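Local atomic coordinates of geranyltranstransferase (Legionella pneumophila subsp. pneumophila, PDB entry 3LOM), a protein that probably catalyses magnesium-dependent condensation of isoprenyl diphosphates, making farnesyl diphosphate and perhaps geranylgeranyl diphosphate. Residues Arg19-Leu24 / Ala45-Gly50; Arg39-Tyr44 / Pro105-Ala110. All coordinates share one frame; numbering follows the deposited sequence.

Contact 1 (Arg19-Leu24 / Ala45-Gly50)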
ATOM      1  N   ARG A  19       6.696 -23.402  -7.684  1.00 54.30           N
ATOM      2  CA  ARG A  19       7.356 -22.329  -8.434  1.00 53.08           C
ATOM      3  C   ARG A  19       7.116 -20.965  -7.781  1.00 58.17           C
ATOM      4  O   ARG A  19       8.047 -20.154  -7.649  1.00 57.93           O
ATOM      5  CB  ARG A  19       6.894 -22.323  -9.901  1.00 51.42           C
ATOM      6  CG  ARG A  19       7.324 -21.082 -10.679  1.00 59.21           C
ATOM      7  CD  ARG A  19       7.116 -21.179 -12.183  1.00 55.89           C
ATOM      8  NE  ARG A  19       7.817 -20.071 -12.837  1.00 60.01           N
ATOM      9  CZ  ARG A  19       8.406 -20.130 -14.029  1.00 61.52           C
ATOM     10  NH1 ARG A  19       8.388 -21.255 -14.736  1.00 66.35           N
ATOM     11  NH2 ARG A  19       9.021 -19.059 -14.516  1.00 53.61           N
ATOM     12  N   HIS A  20       5.873 -20.744  -7.351  1.00 53.90           N
ATOM     13  CA  HIS A  20       5.470 -19.488  -6.724  1.00 54.46           C
ATOM     14  C   HIS A  20       6.157 -19.268  -5.369  1.00 51.14           C
ATOM     15  O   HIS A  20       6.660 -18.170  -5.094  1.00 50.20           O
ATOM     16  CB  HIS A  20       3.936 -19.406  -6.605  1.00 48.99           C
ATOM     17  CG  HIS A  20       3.457 -18.412  -5.592  1.00 47.88           C
ATOM     18  ND1 HIS A  20       3.645 -17.052  -5.736  1.00 40.29           N
ATOM     19  CD2 HIS A  20       2.808 -18.581  -4.414  1.00 48.28           C
ATOM     20  CE1 HIS A  20       3.130 -16.427  -4.691  1.00 44.60           C
ATOM     21  NE2 HIS A  20       2.616 -17.332  -3.876  1.00 56.05           N
ATOM     22  N   GLU A  21       6.183 -20.312  -4.544  1.00 48.63           N
ATOM     23  CA  GLU A  21       6.844 -20.254  -3.233  1.00 52.45           C
ATOM     24  C   GLU A  21       8.353 -20.019  -3.353  1.00 55.48           C
ATOM     25  O   GLU A  21       8.937 -19.250  -2.583  1.00 56.93           O
ATOM     26  CB  GLU A  21       6.566 -21.527  -2.441  1.00 46.47           C
ATOM     27  CG  GLU A  21       5.115 -21.674  -2.004  1.00 56.57           C
ATOM     28  CD  GLU A  21       4.833 -22.992  -1.307  1.00 52.14           C
ATOM     29  OE1 GLU A  21       5.745 -23.841  -1.227  1.00 78.06           O
ATOM     30  OE2 GLU A  21       3.693 -23.179  -0.832  1.00 67.93           O
ATOM     31  N   LEU A  22       8.959 -20.663  -4.351  1.00 55.15           N
ATOM     32  CA  LEU A  22      10.389 -20.559  -4.619  1.00 53.41           C
ATOM     33  C   LEU A  22      10.727 -19.156  -5.110  1.00 53.85           C
ATOM     34  O   LEU A  22      11.777 -18.602  -4.757  1.00 54.70           O
ATOM     35  CB  LEU A  22      10.791 -21.602  -5.668  1.00 53.96           C
ATOM     36  CG  LEU A  22      11.933 -22.609  -5.461  1.00 70.76           C
ATOM     37  CD1 LEU A  22      12.084 -23.085  -4.011  1.00 52.36           C
ATOM     38  CD2 LEU A  22      11.737 -23.804  -6.400  1.00 50.97           C
ATOM     39  N   TYR A  23       9.827 -18.578  -5.909  1.00 49.08           N
ATOM     40  CA  TYR A  23      10.018 -17.218  -6.410  1.00 46.30           C
ATOM     41  C   TYR A  23       9.864 -16.176  -5.303  1.00 41.39           C
ATOM     42  O   TYR A  23      10.549 -15.159  -5.324  1.00 42.95           O
ATOM     43  CB  TYR A  23       9.089 -16.900  -7.593  1.00 54.88           C
ATOM     44  CG  TYR A  23       9.402 -15.566  -8.239  1.00 59.19           C
ATOM     45  CD1 TYR A  23       8.658 -14.422  -7.934  1.00 53.85           C
ATOM     46  CD2 TYR A  23      10.465 -15.440  -9.131  1.00 55.96           C
ATOM     47  CE1 TYR A  23       8.969 -13.186  -8.513  1.00 37.60           C
ATOM     48  CE2 TYR A  23      10.777 -14.220  -9.708  1.00 47.93           C
ATOM     49  CZ  TYR A  23      10.021 -13.099  -9.396  1.00 48.42           C
ATOM     50  OH  TYR A  23      10.330 -11.891  -9.968  1.00 71.76           O
ATOM     51  N   LEU A  24       8.977 -16.434  -4.340  1.00 45.49           N
ATOM     52  CA  LEU A  24       8.794 -15.523  -3.200  1.00 52.48           C
ATOM     53  C   LEU A  24      10.003 -15.479  -2.268  1.00 50.33           C
ATOM     54  O   LEU A  24      10.407 -14.393  -1.846  1.00 48.97           O
ATOM     55  CB  LEU A  24       7.528 -15.857  -2.399  1.00 54.58           C
ATOM     56  CG  LEU A  24       6.268 -15.032  -2.671  1.00 64.00           C
ATOM     57  CD1 LEU A  24       5.125 -15.491  -1.766  1.00 65.50           C
ATOM     58  CD2 LEU A  24       6.540 -13.535  -2.494  1.00 44.48           C
ATOM     59  N   ALA A  45       4.205 -15.144   7.756  1.00 45.44           N
ATOM     60  CA  ALA A  45       2.900 -14.897   7.162  1.00 53.66           C
ATOM     61  C   ALA A  45       2.777 -15.460   5.745  1.00 50.39           C
ATOM     62  O   ALA A  45       1.759 -16.060   5.409  1.00 46.46           O
ATOM     63  CB  ALA A  45       2.598 -13.416   7.181  1.00 49.37           C
ATOM     64  N   LEU A  46       3.826 -15.293   4.937  1.00 50.40           N
ATOM     65  CA  LEU A  46       3.785 -15.651   3.512  1.00 47.56           C
ATOM     66  C   LEU A  46       3.859 -17.134   3.151  1.00 48.29           C
ATOM     67  O   LEU A  46       3.517 -17.504   2.028  1.00 48.09           O
ATOM     68  CB  LEU A  46       4.880 -14.913   2.739  1.00 43.48           C
ATOM     69  CG  LEU A  46       4.531 -13.556   2.126  1.00 55.89           C
ATOM     70  CD1 LEU A  46       5.691 -13.083   1.282  1.00 62.77           C
ATOM     71  CD2 LEU A  46       3.254 -13.629   1.286  1.00 48.04           C
ATOM     72  N   PHE A  47       4.322 -17.981   4.065  1.00 49.79           N
ATOM     73  CA  PHE A  47       4.527 -19.383   3.713  1.00 47.51           C
ATOM     74  C   PHE A  47       3.730 -20.324   4.587  1.00 51.83           C
ATOM     75  O   PHE A  47       3.883 -20.338   5.808  1.00 44.70           O
ATOM     76  CB  PHE A  47       6.009 -19.747   3.713  1.00 45.85           C
ATOM     77  CG  PHE A  47       6.807 -19.008   2.683  1.00 39.45           C
ATOM     78  CD1 PHE A  47       7.525 -17.870   3.028  1.00 34.37           C
ATOM     79  CD2 PHE A  47       6.825 -19.439   1.359  1.00 35.75           C
ATOM     80  CE1 PHE A  47       8.263 -17.172   2.068  1.00 31.74           C
ATOM     81  CE2 PHE A  47       7.563 -18.749   0.388  1.00 34.41           C
ATOM     82  CZ  PHE A  47       8.282 -17.616   0.747  1.00 33.58           C
ATOM     83  N   SER A  48       2.866 -21.098   3.934  1.00 58.62           N
ATOM     84  CA  SER A  48       2.013 -22.064   4.611  1.00 69.04           C
ATOM     85  C   SER A  48       1.856 -23.320   3.763  1.00 76.97           C
ATOM     86  O   SER A  48       2.313 -23.370   2.613  1.00 72.69           O
ATOM     87  CB  SER A  48       0.637 -21.457   4.905  1.00 67.39           C
ATOM     88  OG  SER A  48       0.747 -20.325   5.753  1.00 78.36           O
ATOM     89  N   GLY A  49       1.214 -24.331   4.350  1.00 83.73           N
ATOM     90  CA  GLY A  49       0.826 -25.541   3.632  1.00 88.98           C
ATOM     91  C   GLY A  49      -0.400 -25.303   2.766  1.00 93.09           C
ATOM     92  O   GLY A  49      -1.065 -24.264   2.878  1.00 92.25           O
ATOM     93  N   GLY A  50      -0.695 -26.267   1.896  1.00 93.35           N
ATOM     94  CA  GLY A  50      -1.777 -26.131   0.920  1.00 93.53           C
ATOM     95  C   GLY A  50      -1.412 -25.185  -0.214  1.00 92.49           C
ATOM     96  O   GLY A  50      -0.271 -24.722  -0.312  1.00 90.87           O
TER

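Contact 2 (Arg39-Tyr44 / Pro105-Ala110)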
ATOM      1  N   ARG A  39      11.399  -9.026   8.723  1.00 48.29           N
ATOM      2  CA  ARG A  39      11.737 -10.180   7.859  1.00 44.73           C
ATOM      3  C   ARG A  39      11.313 -11.524   8.447  1.00 40.93           C
ATOM      4  O   ARG A  39      10.931 -12.432   7.707  1.00 43.41           O
ATOM      5  CB  ARG A  39      13.205 -10.196   7.381  1.00 53.63           C
ATOM      6  CG  ARG A  39      14.260 -10.338   8.444  1.00 61.96           C
ATOM      7  CD  ARG A  39      15.162  -9.123   8.497  1.00 70.37           C
ATOM      8  NE  ARG A  39      16.509  -9.382   8.000  1.00 68.48           N
ATOM      9  CZ  ARG A  39      17.593  -8.710   8.384  1.00 74.09           C
ATOM     10  NH1 ARG A  39      17.500  -7.731   9.276  1.00 77.12           N
ATOM     11  NH2 ARG A  39      18.776  -9.017   7.878  1.00 91.56           N
ATOM     12  N   SER A  40      11.322 -11.632   9.773  1.00 39.52           N
ATOM     13  CA  SER A  40      10.807 -12.830  10.420  1.00 38.85           C
ATOM     14  C   SER A  40       9.293 -12.971  10.229  1.00 41.04           C
ATOM     15  O   SER A  40       8.805 -14.048   9.877  1.00 51.79           O
ATOM     16  CB  SER A  40      11.177 -12.863  11.903  1.00 39.97           C
ATOM     17  OG  SER A  40      10.644 -14.024  12.522  1.00 55.28           O
ATOM     18  N   ALA A  41       8.551 -11.893  10.463  1.00 44.95           N
ATOM     19  CA  ALA A  41       7.091 -11.952  10.352  1.00 44.10           C
ATOM     20  C   ALA A  41       6.590 -12.054   8.920  1.00 39.30           C
ATOM     21  O   ALA A  41       5.636 -12.785   8.653  1.00 43.91           O
ATOM     22  CB  ALA A  41       6.447 -10.804  11.070  1.00 41.25           C
ATOM     23  N   LEU A  42       7.250 -11.349   8.002  1.00 36.82           N
ATOM     24  CA  LEU A  42       7.038 -11.553   6.560  1.00 43.35           C
ATOM     25  C   LEU A  42       7.074 -13.023   6.160  1.00 43.21           C
ATOM     26  O   LEU A  42       6.157 -13.517   5.510  1.00 50.71           O
ATOM     27  CB  LEU A  42       8.099 -10.808   5.745  1.00 42.68           C
ATOM     28  CG  LEU A  42       7.871  -9.334   5.420  1.00 55.75           C
ATOM     29  CD1 LEU A  42       9.171  -8.695   4.987  1.00 59.88           C
ATOM     30  CD2 LEU A  42       6.840  -9.207   4.319  1.00 48.58           C
ATOM     31  N   HIS A  43       8.145 -13.712   6.553  1.00 47.36           N
ATOM     32  CA  HIS A  43       8.333 -15.120   6.225  1.00 36.84           C
ATOM     33  C   HIS A  43       7.324 -16.020   6.922  1.00 33.43           C
ATOM     34  O   HIS A  43       6.890 -17.013   6.351  1.00 43.91           O
ATOM     35  CB  HIS A  43       9.770 -15.553   6.537  1.00 40.59           C
ATOM     36  CG  HIS A  43      10.766 -15.087   5.522  1.00 28.83           C
ATOM     37  ND1 HIS A  43      11.530 -13.953   5.686  1.00 34.97           N
ATOM     38  CD2 HIS A  43      11.101 -15.593   4.312  1.00 30.82           C
ATOM     39  CE1 HIS A  43      12.303 -13.786   4.627  1.00 35.01           C
ATOM     40  NE2 HIS A  43      12.063 -14.770   3.778  1.00 34.25           N
ATOM     41  N   TYR A  44       6.946 -15.670   8.150  1.00 41.50           N
ATOM     42  CA  TYR A  44       5.921 -16.424   8.878  1.00 36.68           C
ATOM     43  C   TYR A  44       4.562 -16.350   8.180  1.00 46.35           C
ATOM     44  O   TYR A  44       3.856 -17.359   8.039  1.00 39.86           O
ATOM     45  CB  TYR A  44       5.784 -15.924  10.316  1.00 32.04           C
ATOM     46  CG  TYR A  44       4.730 -16.676  11.106  1.00 34.13           C
ATOM     47  CD1 TYR A  44       5.002 -17.935  11.635  1.00 37.10           C
ATOM     48  CD2 TYR A  44       3.454 -16.133  11.313  1.00 45.97           C
ATOM     49  CE1 TYR A  44       4.046 -18.639  12.346  1.00 39.86           C
ATOM     50  CE2 TYR A  44       2.479 -16.837  12.021  1.00 37.98           C
ATOM     51  CZ  TYR A  44       2.789 -18.090  12.536  1.00 48.54           C
ATOM     52  OH  TYR A  44       1.858 -18.802  13.246  1.00 42.75           O
ATOM     53  N   PRO A 105      -1.458 -20.287  14.667  1.00 59.69           N
ATOM     54  CA  PRO A 105      -1.634 -18.934  15.183  1.00 56.86           C
ATOM     55  C   PRO A 105      -1.436 -17.852  14.124  1.00 54.82           C
ATOM     56  O   PRO A 105      -0.534 -17.947  13.291  1.00 52.12           O
ATOM     57  CB  PRO A 105      -0.544 -18.830  16.252  1.00 58.21           C
ATOM     58  CG  PRO A 105      -0.450 -20.194  16.792  1.00 56.56           C
ATOM     59  CD  PRO A 105      -0.725 -21.132  15.633  1.00 54.46           C
ATOM     60  N   SER A 106      -2.301 -16.841  14.163  1.00 47.92           N
ATOM     61  CA  SER A 106      -2.236 -15.707  13.248  1.00 44.27           C
ATOM     62  C   SER A 106      -1.045 -14.825  13.583  1.00 46.03           C
ATOM     63  O   SER A 106      -0.445 -14.954  14.657  1.00 51.45           O
ATOM     64  CB  SER A 106      -3.526 -14.893  13.336  1.00 42.43           C
ATOM     65  OG  SER A 106      -3.786 -14.535  14.678  1.00 45.30           O
ATOM     66  N   CYS A 107      -0.725 -13.913  12.670  1.00 35.52           N
ATOM     67  CA  CYS A 107       0.475 -13.101  12.775  1.00 42.20           C
ATOM     68  C   CYS A 107       0.595 -12.282  14.063  1.00 47.66           C
ATOM     69  O   CYS A 107       1.685 -12.163  14.621  1.00 55.21           O
ATOM     70  CB  CYS A 107       0.607 -12.186  11.568  1.00 31.44           C
ATOM     71  SG  CYS A 107       2.222 -11.477  11.443  1.00 45.91           S
ATOM     72  N   HIS A 108      -0.515 -11.731  14.539  1.00 42.49           N
ATOM     73  CA  HIS A 108      -0.490 -10.946  15.776  1.00 48.25           C
ATOM     74  C   HIS A 108      -0.391 -11.831  17.024  1.00 44.75           C
ATOM     75  O   HIS A 108       0.069 -11.380  18.070  1.00 44.49           O
ATOM     76  CB  HIS A 108      -1.688  -9.989  15.860  1.00 43.53           C
ATOM     77  CG  HIS A 108      -3.015 -10.675  15.808  1.00 50.99           C
ATOM     78  ND1 HIS A 108      -3.566 -11.143  14.634  1.00 46.29           N
ATOM     79  CD2 HIS A 108      -3.906 -10.965  16.785  1.00 28.03           C
ATOM     80  CE1 HIS A 108      -4.736 -11.699  14.893  1.00 43.73           C
ATOM     81  NE2 HIS A 108      -4.966 -11.603  16.189  1.00 35.00           N
ATOM     82  N   LYS A 109      -0.819 -13.087  16.906  1.00 39.02           N
ATOM     83  CA  LYS A 109      -0.701 -14.038  18.011  1.00 46.38           C
ATOM     84  C   LYS A 109       0.714 -14.623  18.104  1.00 50.69           C
ATOM     85  O   LYS A 109       1.225 -14.828  19.203  1.00 43.80           O
ATOM     86  CB  LYS A 109      -1.738 -15.164  17.897  1.00 40.67           C
ATOM     87  CG  LYS A 109      -3.195 -14.706  17.950  1.00 54.02           C
ATOM     88  CD  LYS A 109      -3.517 -13.916  19.211  1.00 54.16           C
ATOM     89  CE  LYS A 109      -3.600 -14.812  20.437  1.00 59.08           C
ATOM     90  NZ  LYS A 109      -3.737 -13.979  21.658  1.00 60.63           N
ATOM     91  N   ALA A 110       1.330 -14.889  16.950  1.00 45.50           N
ATOM     92  CA  ALA A 110       2.702 -15.384  16.888  1.00 39.29           C
ATOM     93  C   ALA A 110       3.710 -14.289  17.204  1.00 43.25           C
ATOM     94  O   ALA A 110       4.788 -14.567  17.726  1.00 40.21           O
ATOM     95  CB  ALA A 110       2.993 -15.982  15.527  1.00 45.52           C
TER

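Contact 1 (Arg19-Leu24 / Ala45-Gly50)
Phe47 turns the edge of its ring to the backbone of helix 5-28, where CE2 lies 3.3 Å from Glu21 O, with the oxygen near the ring plane. An aromatic C-H edge carries partial positive charge, so this approach to a carbonyl oxygen should be mildly favourable. With chi1 at -64°, CG sits beside the backbone N and anti to the carbonyl carbon, which points the ring's CE2/CZ end at helix 5-28. CZ then meets the start of the Leu24 side chain, about one turn on from Glu21, 3.7 Å from Leu24 CB, in an oblique apolar contact. Beyond CB, Leu24 gives both methyls to Leu46: its CD1 and CD2 each lie 3.9 Å from Leu46 CD1, and the two side chains cross at about a right angle. Met123 of helix 113-135 and Leu28 also pack on Leu46.

The two segments belong to the all-helical isoprenoid synthase fold. Helix 36-46 gives way here to the extended Phe47 and Ser48, and Ser48, Gly49 and Gly50 open a Ser-Gly-Gly-Lys-Arg sequence; in relatives, basic residues of this GGKRxRP motif bind the diphosphate of the homoallylic substrate. Glu21 reaches toward this loop with its chain extended beyond CG (chi2 176°), bringing OE2 to 3.7 Å from Ser48 O. As both oxygens are acceptors, this is proximity and not a bond. Ser48 itself turns elsewhere, its OG hydrogen-bonded to Lys104, while Gly49 O is bonded to Arg52 of the same motif.

Contact 2 (Arg39-Tyr44 / Pro105-Ala110)
Pro105 O receives the hydroxyl of Tyr44 in a short hydrogen bond, 2.5 Å from Tyr44 OH. The oxygen lies in the plane of the phenol ring, at its edge, whereas the hydroxyl stands tilted by 24° from the carbonyl plane of Pro105. CG of Tyr44 is anti to the backbone N (chi1 180°), which extends the ring outward from helix 36-46 and carries OH to the other chain segment. Ala110 CB packs obliquely against the same ring, 3.6 Å from Tyr44 CE2, making an off-centre CH-pi contact with CB 4.0 Å from the ring centroid. The tyrosine is thus held at its hydroxyl by the peptide before helix 107-110 and touched obliquely, off-centre toward CE2 and CZ, by the last residue of that short helix. One turn back, Ala41 CB meets Cys107 SG at 4.3 Å, a looser apolar contact where the two backbones come nearest.

On helix 36-46, Arg39 O is gripped from opposite faces of its carbonyl plane by two groups of His43, the backbone N and the ring ND1; the bond from His43 ND1 to Arg39 O is 2.6 Å long and fixes the rotation of the imidazole. Ser106 occupies the N-cap position but sends OG back to Asp98 O instead of capping.

Pro105 closes the small antiparallel hairpin 100-101/104-105, which follows the first aspartate-rich motif of the family, near the end of helix 69-91. Lys104 of the hairpin makes a cation-pi contact with Tyr44. Ala41 packs on Thr115 and Val119 of helix 113-135, Cys107 reaches Ile88 of helix 69-91, and Leu42 touches Ile157 of the second subunit.

Helix 36-46 serves both contacts, whose centres lie 14 Å apart on the same side of the chain's centre. Residues 39-44 run directly into 45-50: the body of the helix meets the hairpin end and helix 107-110 in contact 2, and its last turn with the loop after it meets the N-terminal helix 5-28 in contact 1. Along the chain the segments alternate: 19-24, 39-44, 45-50, 105-110. Lys104, the partner of Ser48, also hydrogen-bonds Tyr44 O, so that it touches both contacts. The helix thus leads from contact 2 into the start of the GGKRxRP motif; this and the first aspartate-rich motif, which line the active site in relatives, lie close to these contacts in sequence.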